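Local coordinates for protein endostatin (Mus musculus, PDB 1KOE) that inhibits angiogenesis as the C-terminal fragment of collagen XVIII and probably binds heparin, at residues A[11-14]-A[15-19]; A[155-158]-A[159-163]. All coordinates share one frame; numbering follows the deposited sequence.

Contact 1: A[11-14]-A[15-19]; sequences TPLS and GGMRG
Met17 reaches back across the turn to touch both Leu13 and Ser14, its CG lying 3.3 Å from Ser14 O and 4.1 Å from Leu13 CD1. With chi1 near -55° CG stands opposite its own carbonyl carbon, and from there the chain runs extended to the methyl, so that CE too comes within 3.6 Å of Ser14 O. The carbonyl oxygen is thus flanked by the thioether chain, while Leu13 meets the same chain through one methyl branch, the two side chains crossing at a slant. Ser14 works by a different route. At chi1 69° its OG sits between the backbone N and the carbonyl carbon, where it accepts a bond from Gly16 N at 3.2 Å and 149°, which makes an ST turn. Gly16 itself is the centre of an inverse gamma turn, closed by a weak bond from Met17 N to Gly15 O. Ser14 OG is also bonded to Glu135, so the hydroxyl is gripped twice. The segment links strand 4-8 to helix 19-33: Leu13 and Met17 both rest on Val165, Trp114 of strand 112-114 donates its indole N-H to Leu13 O, and backbone bonds join Met17 and Gly19 to Trp132 of helix 129-132.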
# COMPACT_ATOMS: atom_id res chain seq x y z
N THR A 11 -3.05 7.26 -9.60
CA THR A 11 -2.47 8.58 -9.37
C THR A 11 -1.97 8.62 -7.94
O THR A 11 -2.41 7.82 -7.11
CB THR A 11 -3.49 9.74 -9.47
OG1 THR A 11 -4.37 9.70 -8.34
CG2 THR A 11 -4.30 9.68 -10.75
N PRO A 12 -0.96 9.47 -7.67
CA PRO A 12 -0.47 9.57 -6.29
C PRO A 12 -1.57 10.32 -5.54
O PRO A 12 -2.45 10.94 -6.17
CB PRO A 12 0.79 10.42 -6.44
CG PRO A 12 0.52 11.26 -7.63
CD PRO A 12 -0.13 10.27 -8.58
N LEU A 13 -1.53 10.24 -4.22
CA LEU A 13 -2.51 10.93 -3.38
C LEU A 13 -1.79 11.57 -2.21
O LEU A 13 -0.76 11.07 -1.76
CB LEU A 13 -3.52 9.93 -2.83
CG LEU A 13 -4.54 9.26 -3.78
CD1 LEU A 13 -5.47 8.37 -2.96
CD2 LEU A 13 -5.35 10.31 -4.51
N SER A 14 -2.31 12.69 -1.75
CA SER A 14 -1.75 13.34 -0.57
C SER A 14 -2.40 12.61 0.62
O SER A 14 -3.18 11.67 0.43
CB SER A 14 -2.16 14.82 -0.53
OG SER A 14 -3.54 14.96 -0.28
N GLY A 15 -2.11 13.04 1.84
CA GLY A 15 -2.69 12.42 3.01
C GLY A 15 -4.19 12.67 3.15
O GLY A 15 -4.85 11.99 3.94
N GLY A 16 -4.72 13.67 2.44
CA GLY A 16 -6.15 13.97 2.50
C GLY A 16 -6.86 13.13 1.46
O GLY A 16 -7.07 13.58 0.33
N MET A 17 -7.23 11.90 1.84
CA MET A 17 -7.86 10.94 0.93
C MET A 17 -9.34 10.72 1.18
O MET A 17 -9.93 9.79 0.62
CB MET A 17 -7.19 9.57 1.10
CG MET A 17 -5.69 9.57 0.92
SD MET A 17 -5.06 7.92 1.21
CE MET A 17 -3.28 8.23 1.34
N ARG A 18 -9.93 11.59 2.01
CA ARG A 18 -11.33 11.49 2.42
C ARG A 18 -11.47 10.28 3.33
O ARG A 18 -12.49 9.57 3.34
CB ARG A 18 -12.28 11.37 1.22
CG ARG A 18 -12.29 12.61 0.33
CD ARG A 18 -13.53 12.67 -0.57
NE ARG A 18 -13.38 11.84 -1.76
N GLY A 19 -10.41 10.05 4.12
CA GLY A 19 -10.38 8.95 5.05
C GLY A 19 -10.15 7.61 4.39
O GLY A 19 -10.00 7.51 3.17

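Contact 2: A[155-158]-A[159-163]; sequences KAAS and CHNSY
Ala157 presses its methyl against the edge of the Tyr163 ring, close to the ring plane: CB lies 3.6 Å from Tyr163 CE2 and 3.7 Å from Tyr163 OH, so the touch falls on the hydroxyl end of the ring. One face of the same ring is taken by Asn161, whose CB stands 3.6 Å above the plane, displaced toward the rim. Asn161 in turn grips Ser158 O with two N-H groups. Its backbone N donates at 3.1 Å to Ser158 O, nearly straight at 168° but arriving from well above the carbonyl plane; its side-chain ND2 donates at 2.9 Å to Ser158 O within that plane, on a lone pair. The two donors therefore approach from different directions and hold the carbonyl in a fixed orientation. The side chain can do this because chi1 of -78° turns CG away from its own carbonyl and back over the bend, while OD1 is held by Gln110. The backbone bond closes a type I beta turn from Ser158 to Asn161, by which the chain leaves edge strand 155-158 of a small antiparallel sheet in this C-type-lectin-like fold. An ST turn is nested at its start: Ser158 OG accepts from His160 N at 3.3 Å, and is bonded to Thr137 O as well. Cys159, within the turn, is clamped to Cys129 of helix 129-132 by a disulfide, and the Tyr163 ring meets that of Trp114 on strand 112-114.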
# COMPACT_ATOMS: atom_id res chain seq x y z
N LYS A 155 9.42 6.29 7.90
CA LYS A 155 9.62 7.71 7.67
C LYS A 155 8.35 8.50 7.96
O LYS A 155 7.28 8.19 7.43
CB LYS A 155 10.02 7.98 6.22
N ALA A 156 8.45 9.52 8.81
CA ALA A 156 7.31 10.38 9.12
C ALA A 156 7.38 11.49 8.07
O ALA A 156 8.34 12.28 8.08
CB ALA A 156 7.44 10.96 10.50
N ALA A 157 6.45 11.48 7.12
CA ALA A 157 6.43 12.48 6.03
C ALA A 157 5.26 13.45 6.15
O ALA A 157 4.19 13.08 6.63
CB ALA A 157 6.38 11.76 4.67
N SER A 158 5.47 14.69 5.72
CA SER A 158 4.39 15.68 5.75
C SER A 158 3.23 15.16 4.90
O SER A 158 3.44 14.71 3.75
CB SER A 158 4.86 17.01 5.17
OG SER A 158 3.79 17.90 4.91
N CYS A 159 2.03 15.32 5.42
CA CYS A 159 0.82 14.88 4.75
C CYS A 159 0.52 15.62 3.47
O CYS A 159 -0.33 15.20 2.68
CB CYS A 159 -0.36 14.97 5.71
SG CYS A 159 -0.14 13.86 7.13
N HIS A 160 1.21 16.73 3.25
CA HIS A 160 1.00 17.49 2.04
C HIS A 160 1.67 16.85 0.79
O HIS A 160 1.41 17.27 -0.35
CB HIS A 160 1.48 18.93 2.25
CG HIS A 160 1.01 19.86 1.18
ND1 HIS A 160 1.81 20.24 0.13
CD2 HIS A 160 -0.18 20.45 0.99
CE1 HIS A 160 1.13 21.03 -0.68
NE2 HIS A 160 -0.09 21.18 -0.18
N ASN A 161 2.53 15.86 1.01
CA ASN A 161 3.18 15.15 -0.09
C ASN A 161 2.16 14.26 -0.84
O ASN A 161 1.25 13.70 -0.23
CB ASN A 161 4.28 14.24 0.46
CG ASN A 161 5.55 14.99 0.81
OD1 ASN A 161 6.27 15.45 -0.07
ND2 ASN A 161 5.84 15.11 2.09
N SER A 162 2.37 14.12 -2.15
CA SER A 162 1.53 13.27 -3.01
C SER A 162 2.38 12.04 -3.29
O SER A 162 3.34 12.10 -4.06
CB SER A 162 1.16 13.98 -4.32
OG SER A 162 0.14 14.94 -4.11
N TYR A 163 2.02 10.94 -2.62
CA TYR A 163 2.74 9.67 -2.69
C TYR A 163 1.88 8.55 -3.31
O TYR A 163 0.67 8.70 -3.54
CB TYR A 163 3.14 9.23 -1.27
CG TYR A 163 4.29 9.99 -0.62
CD1 TYR A 163 5.17 10.78 -1.39
CD2 TYR A 163 4.52 9.89 0.74
CE1 TYR A 163 6.27 11.42 -0.80
CE2 TYR A 163 5.60 10.52 1.33
CZ TYR A 163 6.47 11.28 0.56
OH TYR A 163 7.53 11.91 1.16

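Read from the N terminus, contact 1 comes first, bending the loop between strand 4-8 and helix 19-33; contact 2 opens far later, turning the chain off strand 155-158 toward strand 166-169. Each is closed before the next begins, so they neither nest nor cross. In space, however, they touch: their centres lie 10 Å apart, Leu13 N is 2.8 Å from Tyr163 O, and Gly15 N is 2.9 Å from Cys159 O, both probable hydrogen bonds. Ser14 CB also packs on Asn161 O. Two purely local bends are thereby sewn together, linking the early connection out of the five-stranded sheet with the late connection that leaves the three-stranded one.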